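Local coordinates for protein alpha-L-arabinofuranosidase B (Aspergillus kawachii, PDB 6SXT) that hydrolyses terminal non-reducing alpha-L-arabinofuranosyl residues from arabinan, arabinoxylan and arabinogalactan, helping to degrade plant hemicellulose, at residues Ile75-Gln78 with Gly82-Leu85; Gly100-Ala105 with Asn282-Gln287; Asn166-Ser171 with Asp203-Leu208; Ala236-Ile241 with Ser297-Asp302. All coordinates share one frame; numbering follows the deposited sequence. Where two conformers were deposited one is given.

Contact 1 (Ile75-Gln78 with Gly82-Leu85); sequences IYDQ and GNHL
Ile75 and Leu85 face each other as a lone antiparallel hydrogen-bonded pair, CA atoms 5.1 Å apart, bonded from Ile75 N to Leu85 O (3.0 Å) and from Leu85 N to Ile75 O (2.9 Å). Beyond this bridge, side chains take over from main-chain pairing in closing the short loop. His84 puts ND1 on the amide of Asp77: Asp77 N donates to His84 ND1 over 2.9 Å at 164°, close to the imidazole plane. This ring nitrogen is therefore modelled as an acceptor, and the bond limits rotation of the ring. One face of the imidazole meets the edge of Tyr76 in a T-shaped stack, planes at 85° and centroids 5.2 Å apart, while Gly82 O lies over the opposite face, toward the rim.

Asp77, with CG anti to its backbone N (chi1 169°), swings its carboxylate across the loop. Asn83 N donates to the anti lone pair of Asp77 OD2 at 2.9 Å, whereas OD1 is held by Ser79 OG and Ala18 N. A water bridges Asp77 O and Gly82 N.

The loop links strand 70-75 to strand 86-87, which belong to different sheets of the catalytic domain. Asn83 ND2 reaches Val16 O and Thr136 O, and Ile75 and Leu85 pack on His19 of strand 15-20 and Leu276 of strand 273-276.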
loop_
_atom_site.group_PDB
_atom_site.type_symbol
_atom_site.label_atom_id
_atom_site.label_comp_id
_atom_site.label_asym_id
_atom_site.label_seq_id
_atom_site.Cartn_x
_atom_site.Cartn_y
_atom_site.Cartn_z
ATOM N N ILE A 75 12.951 -3.069 -1.837
ATOM C CA ILE A 75 12.675 -2.638 -3.225
ATOM C C ILE A 75 14.023 -2.157 -3.751
ATOM O O ILE A 75 14.557 -1.160 -3.292
ATOM C CB ILE A 75 11.587 -1.557 -3.283
ATOM C CG1 ILE A 75 10.293 -1.989 -2.559
ATOM C CG2 ILE A 75 11.292 -1.252 -4.719
ATOM C CD1 ILE A 75 9.422 -0.842 -2.136
ATOM N N TYR A 76 14.585 -2.896 -4.685
ATOM C CA TYR A 76 15.962 -2.597 -5.127
ATOM C C TYR A 76 15.996 -1.370 -6.029
ATOM O O TYR A 76 15.031 -1.067 -6.769
ATOM C CB TYR A 76 16.565 -3.820 -5.841
ATOM C CG TYR A 76 16.828 -4.995 -4.936
ATOM C CD1 TYR A 76 17.792 -4.925 -3.947
ATOM C CD2 TYR A 76 16.087 -6.164 -5.037
ATOM C CE1 TYR A 76 18.020 -6.013 -3.118
ATOM C CE2 TYR A 76 16.294 -7.243 -4.180
ATOM C CZ TYR A 76 17.282 -7.167 -3.227
ATOM O OH TYR A 76 17.545 -8.245 -2.391
ATOM N N ASP A 77 17.084 -0.625 -5.959
ATOM C CA ASP A 77 17.372 0.483 -6.883
ATOM C C ASP A 77 17.929 -0.115 -8.166
ATOM O O ASP A 77 19.056 -0.666 -8.144
ATOM C CB ASP A 77 18.345 1.431 -6.196
ATOM C CG ASP A 77 18.903 2.463 -7.145
ATOM O OD1 ASP A 77 18.271 2.724 -8.204
ATOM O OD2 ASP A 77 19.966 2.994 -6.807
ATOM N N GLN A 78 17.228 0.020 -9.282
ATOM C CA GLN A 78 17.648 -0.549 -10.576
ATOM C C GLN A 78 18.781 0.276 -11.211
ATOM O O GLN A 78 19.355 -0.179 -12.212
ATOM C CB GLN A 78 16.470 -0.645 -11.542
ATOM C CG GLN A 78 15.328 -1.432 -10.977
ATOM C CD GLN A 78 14.149 -1.452 -11.912
ATOM O OE1 GLN A 78 14.324 -1.235 -13.107
ATOM N NE2 GLN A 78 12.926 -1.646 -11.347
ATOM N N GLY A 82 22.794 1.865 -5.687
ATOM C CA GLY A 82 22.699 1.204 -4.384
ATOM C C GLY A 82 21.600 1.742 -3.501
ATOM O O GLY A 82 21.572 1.420 -2.326
ATOM N N ASN A 83 20.659 2.536 -4.042
ATOM C CA ASN A 83 19.655 3.256 -3.237
ATOM C C ASN A 83 18.450 2.361 -2.932
ATOM O O ASN A 83 17.289 2.801 -3.116
ATOM C CB ASN A 83 19.252 4.571 -3.909
ATOM C CG ASN A 83 20.447 5.484 -4.013
ATOM O OD1 ASN A 83 21.285 5.461 -3.081
ATOM N ND2 ASN A 83 20.520 6.318 -5.049
ATOM N N HIS A 84 18.679 1.148 -2.478
ATOM C CA HIS A 84 17.592 0.182 -2.202
ATOM C C HIS A 84 16.772 0.662 -1.009
ATOM O O HIS A 84 17.307 1.252 -0.046
ATOM C CB HIS A 84 18.204 -1.176 -1.892
ATOM C CG HIS A 84 19.280 -1.587 -2.819
ATOM N ND1 HIS A 84 19.132 -1.603 -4.187
ATOM C CD2 HIS A 84 20.522 -2.067 -2.539
ATOM C CE1 HIS A 84 20.252 -2.059 -4.723
ATOM N NE2 HIS A 84 21.144 -2.324 -3.725
ATOM N N LEU A 85 15.459 0.467 -1.083
ATOM C CA LEU A 85 14.549 0.823 0.016
ATOM C C LEU A 85 14.328 -0.376 0.931
ATOM O O LEU A 85 13.978 -1.467 0.459
ATOM C CB LEU A 85 13.218 1.283 -0.570
ATOM C CG LEU A 85 13.273 2.530 -1.405
ATOM C CD1 LEU A 85 11.904 2.833 -2.001
ATOM C CD2 LEU A 85 13.747 3.706 -0.604
HETATM O O HOH W 1 21.631 -0.095 -7.350
#

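Contact 2 (Gly100-Ala105 with Asn282-Gln287)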
loop_
_atom_site.group_PDB
_atom_site.type_symbol
_atom_site.label_atom_id
_atom_site.label_comp_id
_atom_site.label_asym_id
_atom_site.label_seq_id
_atom_site.Cartn_x
_atom_site.Cartn_y
_atom_site.Cartn_z
ATOM N N GLY A 100 10.480 0.216 17.113
ATOM C CA GLY A 100 9.928 1.433 16.508
ATOM C C GLY A 100 10.192 1.523 15.010
ATOM O O GLY A 100 9.940 2.602 14.443
ATOM N N TYR A 101 10.679 0.458 14.395
ATOM C CA TYR A 101 10.686 0.382 12.908
ATOM C C TYR A 101 9.248 0.386 12.411
ATOM O O TYR A 101 8.269 0.135 13.135
ATOM C CB TYR A 101 11.407 -0.860 12.382
ATOM C CG TYR A 101 12.887 -0.662 12.309
ATOM C CD1 TYR A 101 13.667 -0.666 13.467
ATOM C CD2 TYR A 101 13.536 -0.513 11.093
ATOM C CE1 TYR A 101 15.031 -0.441 13.390
ATOM C CE2 TYR A 101 14.891 -0.277 11.011
ATOM C CZ TYR A 101 15.632 -0.217 12.171
ATOM O OH TYR A 101 16.987 -0.040 12.080
ATOM N N ASP A 102 9.124 0.762 11.133
ATOM C CA ASP A 102 7.815 0.675 10.470
ATOM C C ASP A 102 7.592 -0.737 9.960
ATOM O O ASP A 102 8.508 -1.545 9.894
ATOM C CB ASP A 102 7.786 1.676 9.334
ATOM C CG ASP A 102 7.860 3.133 9.746
ATOM O OD1 ASP A 102 7.596 3.436 10.935
ATOM O OD2 ASP A 102 8.251 3.955 8.901
ATOM N N ASN A 103 6.330 -1.067 9.705
ATOM C CA ASN A 103 5.969 -2.367 9.137
ATOM C C ASN A 103 6.488 -2.462 7.675
ATOM O O ASN A 103 6.490 -1.437 6.930
ATOM C CB ASN A 103 4.474 -2.562 9.079
ATOM C CG ASN A 103 3.780 -2.612 10.423
ATOM O OD1 ASN A 103 2.673 -2.108 10.528
ATOM N ND2 ASN A 103 4.391 -3.253 11.416
ATOM N N LEU A 104 6.818 -3.687 7.306
ATOM C CA LEU A 104 6.945 -4.068 5.877
ATOM C C LEU A 104 5.559 -4.271 5.272
ATOM O O LEU A 104 4.599 -4.706 5.937
ATOM C CB LEU A 104 7.777 -5.331 5.763
ATOM C CG LEU A 104 9.234 -5.183 6.199
ATOM C CD1 LEU A 104 9.865 -6.545 6.227
ATOM C CD2 LEU A 104 9.984 -4.262 5.311
ATOM N N ALA A 105 5.472 -4.066 3.965
ATOM C CA ALA A 105 4.239 -4.338 3.214
ATOM C C ALA A 105 4.064 -5.809 2.938
ATOM O O ALA A 105 5.037 -6.524 2.643
ATOM C CB ALA A 105 4.219 -3.550 1.917
ATOM N N ASN A 282 9.385 10.308 9.909
ATOM C CA ASN A 282 8.759 8.996 10.150
ATOM C C ASN A 282 7.287 9.119 10.553
ATOM O O ASN A 282 6.772 8.172 11.101
ATOM C CB ASN A 282 9.557 8.069 11.097
ATOM C CG ASN A 282 9.085 6.640 10.978
ATOM O OD1 ASN A 282 8.805 5.924 11.998
ATOM N ND2 ASN A 282 8.957 6.223 9.721
ATOM N N SER A 283 6.613 10.215 10.256
ATOM C CA SER A 283 5.148 10.258 10.375
ATOM C C SER A 283 4.621 9.035 9.630
ATOM O O SER A 283 4.945 8.920 8.437
ATOM C CB SER A 283 4.544 11.514 9.832
ATOM O OG SER A 283 4.907 12.676 10.611
ATOM N N ASN A 284 3.858 8.180 10.274
ATOM C CA ASN A 284 3.500 6.854 9.703
ATOM C C ASN A 284 2.005 6.562 9.800
ATOM O O ASN A 284 1.656 5.416 10.030
ATOM C CB ASN A 284 4.412 5.757 10.231
ATOM C CG ASN A 284 4.400 5.452 11.732
ATOM O OD1 ASN A 284 3.718 4.500 12.194
ATOM N ND2 ASN A 284 5.219 6.164 12.466
ATOM N N GLY A 285 1.159 7.564 9.650
ATOM C CA GLY A 285 -0.294 7.359 9.707
ATOM C C GLY A 285 -0.947 7.115 8.354
ATOM O O GLY A 285 -2.118 6.735 8.329
ATOM N N ALA A 286 -0.202 7.334 7.263
ATOM C CA ALA A 286 -0.799 7.347 5.913
ATOM C C ALA A 286 -0.899 5.936 5.340
ATOM O O ALA A 286 -0.243 4.978 5.791
ATOM C CB ALA A 286 -0.021 8.257 4.996
ATOM N N GLN A 287 -1.703 5.841 4.297
ATOM C CA GLN A 287 -1.794 4.624 3.495
ATOM C C GLN A 287 -1.737 5.008 2.023
ATOM O O GLN A 287 -2.103 6.118 1.649
ATOM C CB GLN A 287 -3.045 3.807 3.847
ATOM C CG GLN A 287 -4.338 4.508 3.494
ATOM C CD GLN A 287 -5.571 3.828 4.049
ATOM O OE1 GLN A 287 -5.449 2.971 4.943
ATOM N NE2 GLN A 287 -6.757 4.155 3.516
#
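Asp102 and Asn282 bring their flat ends together between two loops of the catalytic domain, whose sequence places it in the concanavalin clan. Residues 100-105 lead into strand 105-106, and residues 282-287 directly follow the proton donor Asp281. The two side chains approach from opposite directions, and their flat ends are nearly coplanar, with carboxylate and amide planes 18° apart. The groups are close, Asp102 CG lying 3.9 Å from Asn282 CG. The orientation of the Asn282 amide in the model is doubtful, since it is probably turned over, so no individual bond is assigned to its oxygen or nitrogen.

The torsions account for the meeting. Asp102 holds CG beside its backbone N, and Asn282 sends CG the other way, opposite its own N (chi1 -163°), from a backbone with positive phi. Asn284 flanks the pair more loosely, with Asp102 OD1 3.9 Å from Asn284 CG.

Around them, Asp102 packs on Ala88 and Ile278, and its carbonyl receives a bond from Gln87 NE2. Ser283 OG is bonded to Asp281 OD1, so the loop containing Asn282 also touches a catalytic side chain. The loop is braced internally by Asn284, whose amide nitrogen also bonds to Asp94 O: Asn284 ND2 donates to Asn282 O across 2.9 Å at 173°, with that oxygen in the amide plane.

Contact 3 (Asn166-Ser171 with Asp203-Leu208); sequences NAETSS and DMENNL. With LXE ([(1~{S},2~{S},3~{S},4~{S})-2-(hydroxymethyl)-3,4-bis(oxidanyl)cyclopentyl]azanium), chain G; EDO (1,2-ethanediol), chain N.
Glu168 brings its carboxylate up to that of Glu205, the catalytic nucleophile, with Glu168 OE2 only 2.6 Å from Glu205 OE1. The side chains cross at about a right angle and the carboxylate planes are turned 49° apart; the approach is through one oxygen of each, Glu168 OE1 staying 4.0 Å from Glu205 OE1. A bend at chi2 (100°) in Glu168 delivers OE2 there.

Glu205 divides its two oxygens. OE2 is covalently joined to the inhibitor, at 1.4 Å from LXE C1', and its anti lone pair receives Asn206 N. OE1, besides lying near Glu168, accepts from LXE O2' at 2.7 Å. Asp203 holds the far side of the inhibitor with both oxygens: LXE O5' donates to Asp203 OD1 (2.7 Å) and LXE O3' to Asp203 OD2 (2.6 Å). Asp203 OD1 also takes Glu205 N at 3.0 Å, an Asx turn that ties substrate recognition to placement of the nucleophile. Asn207 N adds a bond to LXE O5', and Asp281, the proton donor, binds LXE as well.

A nucleophilic glutamate trapped as a covalent adduct, with the proton donor Asp281 close by, is the active site of a retaining glycosidase, here of family GH54.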
loop_
_atom_site.group_PDB
_atom_site.type_symbol
_atom_site.label_atom_id
_atom_site.label_comp_id
_atom_site.label_asym_id
_atom_site.label_seq_id
_atom_site.Cartn_x
_atom_site.Cartn_y
_atom_site.Cartn_z
ATOM N N ASN A 166 12.561 12.816 -1.695
ATOM C CA ASN A 166 13.803 13.281 -1.044
ATOM C C ASN A 166 13.488 13.713 0.390
ATOM O O ASN A 166 12.518 14.484 0.599
ATOM C CB ASN A 166 14.372 14.446 -1.848
ATOM C CG ASN A 166 15.850 14.715 -1.644
ATOM O OD1 ASN A 166 16.293 14.781 -0.487
ATOM N ND2 ASN A 166 16.608 14.824 -2.720
ATOM N N ALA A 167 14.268 13.230 1.354
ATOM C CA ALA A 167 13.997 13.515 2.760
ATOM C C ALA A 167 15.274 13.613 3.594
ATOM O O ALA A 167 16.354 13.582 3.048
ATOM C CB ALA A 167 13.022 12.541 3.310
ATOM N N GLU A 168 15.061 13.696 4.903
ATOM C CA GLU A 168 16.142 13.942 5.867
ATOM C C GLU A 168 16.880 12.650 6.183
ATOM O O GLU A 168 16.249 11.599 6.377
ATOM C CB GLU A 168 15.546 14.476 7.148
ATOM C CG GLU A 168 14.922 15.835 6.990
ATOM C CD GLU A 168 13.419 15.818 6.837
ATOM O OE1 GLU A 168 12.897 14.775 6.381
ATOM O OE2 GLU A 168 12.782 16.841 7.235
ATOM N N THR A 169 18.206 12.704 6.303
ATOM C CA THR A 169 18.990 11.498 6.601
ATOM C C THR A 169 18.847 11.066 8.050
ATOM O O THR A 169 19.179 9.924 8.334
ATOM C CB THR A 169 20.462 11.684 6.252
ATOM O OG1 THR A 169 20.936 12.845 6.943
ATOM C CG2 THR A 169 20.681 11.872 4.779
ATOM N N SER A 170 18.395 11.938 8.943
ATOM C CA SER A 170 18.226 11.608 10.373
ATOM C C SER A 170 16.880 10.964 10.701
ATOM O O SER A 170 16.641 10.644 11.879
ATOM C CB SER A 170 18.426 12.856 11.193
ATOM O OG SER A 170 17.458 13.831 10.856
ATOM N N SER A 171 15.905 10.950 9.764
ATOM C CA SER A 171 14.530 10.526 10.036
ATOM C C SER A 171 13.847 11.499 10.998
ATOM O O SER A 171 12.864 11.120 11.647
ATOM C CB SER A 171 14.440 9.112 10.515
ATOM O OG SER A 171 15.226 8.232 9.702
ATOM N N ASP A 203 5.629 17.601 -0.551
ATOM C CA ASP A 203 6.050 17.723 0.864
ATOM C C ASP A 203 7.412 18.379 0.830
ATOM O O ASP A 203 8.401 17.786 0.367
ATOM C CB ASP A 203 6.037 16.363 1.546
ATOM C CG ASP A 203 6.183 16.411 3.052
ATOM O OD1 ASP A 203 6.502 17.550 3.540
ATOM O OD2 ASP A 203 5.878 15.342 3.684
ATOM N N MET A 204 7.476 19.608 1.387
ATOM C CA MET A 204 8.751 20.359 1.485
ATOM C C MET A 204 9.151 20.515 2.962
ATOM O O MET A 204 10.106 21.257 3.200
ATOM C CB MET A 204 8.621 21.723 0.816
ATOM C CG MET A 204 8.373 21.619 -0.671
ATOM S SD MET A 204 8.587 23.227 -1.512
ATOM C CE MET A 204 7.712 22.894 -3.045
ATOM N N GLU A 205 8.495 19.772 3.837
ATOM C CA GLU A 205 8.644 19.758 5.314
ATOM C C GLU A 205 7.935 20.992 5.916
ATOM O O GLU A 205 8.152 22.128 5.450
ATOM C CB GLU A 205 10.111 19.664 5.729
ATOM C CG GLU A 205 10.325 19.474 7.229
ATOM C CD GLU A 205 9.707 18.237 7.845
ATOM O OE1 GLU A 205 10.391 17.313 8.268
ATOM O OE2 GLU A 205 8.319 18.108 7.906
ATOM N N ASN A 206 7.133 20.687 6.919
ATOM C CA ASN A 206 6.222 21.622 7.628
ATOM C C ASN A 206 5.282 22.255 6.616
ATOM O O ASN A 206 4.745 23.347 6.843
ATOM C CB ASN A 206 7.015 22.678 8.406
ATOM C CG ASN A 206 8.042 22.051 9.341
ATOM O OD1 ASN A 206 9.131 22.596 9.466
ATOM N ND2 ASN A 206 7.721 20.952 9.985
ATOM N N ASN A 207 4.965 21.522 5.555
ATOM C CA ASN A 207 4.015 21.985 4.528
ATOM C C ASN A 207 3.915 20.868 3.471
ATOM O O ASN A 207 4.941 20.497 2.957
ATOM C CB ASN A 207 4.403 23.298 3.863
ATOM C CG ASN A 207 3.628 24.511 4.389
ATOM O OD1 ASN A 207 2.402 24.477 4.564
ATOM N ND2 ASN A 207 4.386 25.537 4.773
ATOM N N LEU A 208 2.673 20.540 3.127
ATOM C CA LEU A 208 2.331 19.900 1.837
ATOM C C LEU A 208 1.801 21.036 0.989
ATOM O O LEU A 208 0.871 21.750 1.448
ATOM C CB LEU A 208 1.280 18.838 2.071
ATOM C CG LEU A 208 1.601 17.736 3.071
ATOM C CD1 LEU A 208 0.438 16.772 3.172
ATOM C CD2 LEU A 208 2.856 17.002 2.720
HETATM C "C1'" LXE G . 7.724 17.075 8.630
HETATM C "C2'" LXE G . 7.621 15.688 7.993
HETATM O "O2'" LXE G . 8.863 15.187 7.652
HETATM C "C3'" LXE G . 6.768 15.986 6.837
HETATM O "O3'" LXE G . 6.353 14.705 6.202
HETATM C "C4'" LXE G . 5.589 16.655 7.512
HETATM C "C5'" LXE G . 4.802 17.553 6.576
HETATM O "O5'" LXE G . 5.577 18.513 5.893
HETATM C "C6'" LXE G . 6.265 17.449 8.700
HETATM N "N1'" LXE G . 5.607 16.950 9.942
HETATM C C1 EDO N . 23.039 16.465 5.016
HETATM O O1 EDO N . 22.405 15.675 5.983
HETATM C C2 EDO N . 23.094 15.809 3.679
HETATM O O2 EDO N . 23.752 16.634 2.702
#

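Contact 4 (Ala236-Ile241 with Ser297-Asp302). With EDO (1,2-ethanediol), chain B.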
loop_
_atom_site.group_PDB
_atom_site.type_symbol
_atom_site.label_atom_id
_atom_site.label_comp_id
_atom_site.label_asym_id
_atom_site.label_seq_id
_atom_site.Cartn_x
_atom_site.Cartn_y
_atom_site.Cartn_z
ATOM N N ALA A 236 16.251 25.513 -8.725
ATOM C CA ALA A 236 16.550 26.810 -8.072
ATOM C C ALA A 236 15.361 27.762 -8.232
ATOM O O ALA A 236 15.204 28.274 -9.338
ATOM C CB ALA A 236 17.823 27.338 -8.710
ATOM N N ASP A 237 14.599 27.885 -7.180
ATOM C CA ASP A 237 13.360 28.694 -7.084
ATOM C C ASP A 237 12.427 28.315 -8.230
ATOM O O ASP A 237 11.731 29.179 -8.804
ATOM C CB ASP A 237 13.690 30.187 -7.183
ATOM C CG ASP A 237 12.613 31.055 -6.584
ATOM O OD1 ASP A 237 11.763 30.553 -5.890
ATOM O OD2 ASP A 237 12.756 32.286 -6.733
ATOM N N LYS A 238 12.342 27.021 -8.539
ATOM C CA LYS A 238 11.274 26.569 -9.463
ATOM C C LYS A 238 10.865 25.154 -9.033
ATOM O O LYS A 238 11.733 24.379 -8.567
ATOM C CB LYS A 238 11.644 26.554 -10.952
ATOM C CG LYS A 238 12.868 25.766 -11.375
ATOM C CD LYS A 238 13.242 25.971 -12.860
ATOM C CE LYS A 238 14.353 25.042 -13.318
ATOM N NZ LYS A 238 14.806 25.363 -14.698
ATOM N N TRP A 239 9.594 24.812 -9.217
ATOM C CA TRP A 239 9.153 23.411 -8.983
ATOM C C TRP A 239 7.838 23.212 -9.706
ATOM O O TRP A 239 7.203 24.198 -10.167
ATOM C CB TRP A 239 9.021 23.110 -7.498
ATOM C CG TRP A 239 7.990 23.922 -6.808
ATOM C CD1 TRP A 239 8.076 25.275 -6.558
ATOM C CD2 TRP A 239 6.731 23.498 -6.297
ATOM N NE1 TRP A 239 6.990 25.674 -5.869
ATOM C CE2 TRP A 239 6.096 24.615 -5.734
ATOM C CE3 TRP A 239 6.045 22.268 -6.260
ATOM C CZ2 TRP A 239 4.830 24.552 -5.168
ATOM C CZ3 TRP A 239 4.808 22.215 -5.706
ATOM C CH2 TRP A 239 4.182 23.332 -5.171
ATOM N N ALA A 240 7.411 21.962 -9.815
ATOM C CA ALA A 240 6.180 21.672 -10.569
ATOM C C ALA A 240 5.510 20.397 -10.073
ATOM O O ALA A 240 6.190 19.486 -9.546
ATOM C CB ALA A 240 6.488 21.519 -12.018
ATOM N N ILE A 241 4.202 20.357 -10.241
ATOM C CA ILE A 241 3.347 19.168 -10.036
ATOM C C ILE A 241 2.701 18.897 -11.373
ATOM O O ILE A 241 2.003 19.770 -11.874
ATOM C CB ILE A 241 2.247 19.383 -8.998
ATOM C CG1 ILE A 241 2.827 19.730 -7.620
ATOM C CG2 ILE A 241 1.291 18.205 -8.967
ATOM C CD1 ILE A 241 1.796 20.198 -6.647
ATOM N N SER A 297 18.639 13.097 -11.265
ATOM C CA SER A 297 19.544 14.265 -11.119
ATOM C C SER A 297 19.217 15.238 -12.243
ATOM O O SER A 297 19.152 14.799 -13.353
ATOM C CB SER A 297 20.983 13.796 -11.161
ATOM O OG SER A 297 21.866 14.889 -11.323
ATOM N N GLY A 298 19.055 16.504 -11.963
ATOM C CA GLY A 298 18.669 17.478 -12.974
ATOM C C GLY A 298 17.161 17.660 -12.998
ATOM O O GLY A 298 16.394 16.797 -12.533
ATOM N N TYR A 299 16.731 18.692 -13.685
ATOM C CA TYR A 299 15.335 19.118 -13.747
ATOM C C TYR A 299 14.741 18.660 -15.062
ATOM O O TYR A 299 15.081 19.172 -16.113
ATOM C CB TYR A 299 15.248 20.648 -13.684
ATOM C CG TYR A 299 13.878 21.201 -13.476
ATOM C CD1 TYR A 299 13.350 21.403 -12.218
ATOM C CD2 TYR A 299 13.137 21.671 -14.550
ATOM C CE1 TYR A 299 12.113 21.978 -12.014
ATOM C CE2 TYR A 299 11.895 22.259 -14.361
ATOM C CZ TYR A 299 11.381 22.432 -13.093
ATOM O OH TYR A 299 10.189 23.012 -12.835
ATOM N N PRO A 300 13.902 17.590 -15.091
ATOM C CA PRO A 300 13.488 17.041 -16.382
ATOM C C PRO A 300 12.615 18.016 -17.163
ATOM O O PRO A 300 11.823 18.750 -16.566
ATOM C CB PRO A 300 12.616 15.836 -16.005
ATOM C CG PRO A 300 13.108 15.463 -14.638
ATOM C CD PRO A 300 13.413 16.790 -13.964
ATOM N N SER A 301 12.807 17.990 -18.473
ATOM C CA SER A 301 11.923 18.756 -19.383
ATOM C C SER A 301 10.516 18.163 -19.343
ATOM O O SER A 301 10.310 16.978 -19.068
ATOM C CB SER A 301 12.443 18.784 -20.769
ATOM O OG SER A 301 12.414 17.490 -21.387
ATOM N N ASP A 302 9.527 18.991 -19.687
ATOM C CA ASP A 302 8.165 18.495 -19.879
ATOM C C ASP A 302 8.183 17.378 -20.933
ATOM O O ASP A 302 7.420 16.396 -20.752
ATOM C CB ASP A 302 7.131 19.557 -20.275
ATOM C CG ASP A 302 6.726 20.519 -19.175
ATOM O OD1 ASP A 302 7.339 20.451 -18.055
ATOM O OD2 ASP A 302 5.779 21.283 -19.396
HETATM C C1 EDO B . 17.666 24.714 -11.790
HETATM O O1 EDO B . 18.083 24.661 -10.514
HETATM C C2 EDO B . 18.607 24.038 -12.657
HETATM O O2 EDO B . 17.864 23.242 -13.567
#
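Lys238 lays its aliphatic chain over one face of Tyr299. Its CE sits 3.6 Å from the ring centroid, 5° off the normal, a CH-pi contact centred on the ring. NZ lies further toward the CD2 side, 4.4 Å from the same centroid and 23° off the normal, which still counts as cation-pi. Two torsions set this up: Lys238 CG lies between its backbone N and carbonyl carbon (chi1 55°), after which the chain runs extended, while Tyr299 CG is opposite its own N and the ring reaches out to the strand. The phenol end arrives at the backbone edge-on, with Tyr299 OH 3.9 Å from Trp239 C and 4.1 Å from Ala240 CB.

Further out, strand 238-245 alternates its side chains. Lys238 and Ala240 point to Tyr299, and Trp239 turns to the other side, packing on Val202, Met204 and Tyr255. Lys233 of the adjacent strand 227-235 also touches Tyr299; its NZ makes a salt bridge with Asp302 OD1 and bonds to Pro300 O, linking strand 227-235 to the loop that runs into helix 302-315. A 1,2-ethanediol, probably from the crystallisation liquor, accepts from Ala236 N through O1 at 2.7 Å.

No hydrogen bond joins the two segments, so the contact depends on dispersion and on the attraction of an ammonium group for the pi cloud. The crystal neighbour at Lys238 may influence its pose; at an exposed site, solvent would probably screen the charge and leave the CH-pi part the steadier share.

How the contacts relate
All four contacts belong to the catalytic domain, but their chemistry varies with burial. Contact 3 is the buried one, made of acidic oxygens gathered about a covalent adduct; contacts 1 and 2 are partly buried and polar; contact 4, also partly buried, relies on an exposed lysine over an aromatic face. Contacts 3 and 4 touch: Met204 CE is 3.4 Å from Trp239 CD2, so the strand carrying Lys238 also backs the nucleophile loop. Contact 3 is nested within the long loop closed by contact 2. Contact 1, the richest in well-defined hydrogen bonds across its segments, leads into strand 86-87 and contact 3 includes strand 166-167, the two outermost strands of one four-stranded sheet.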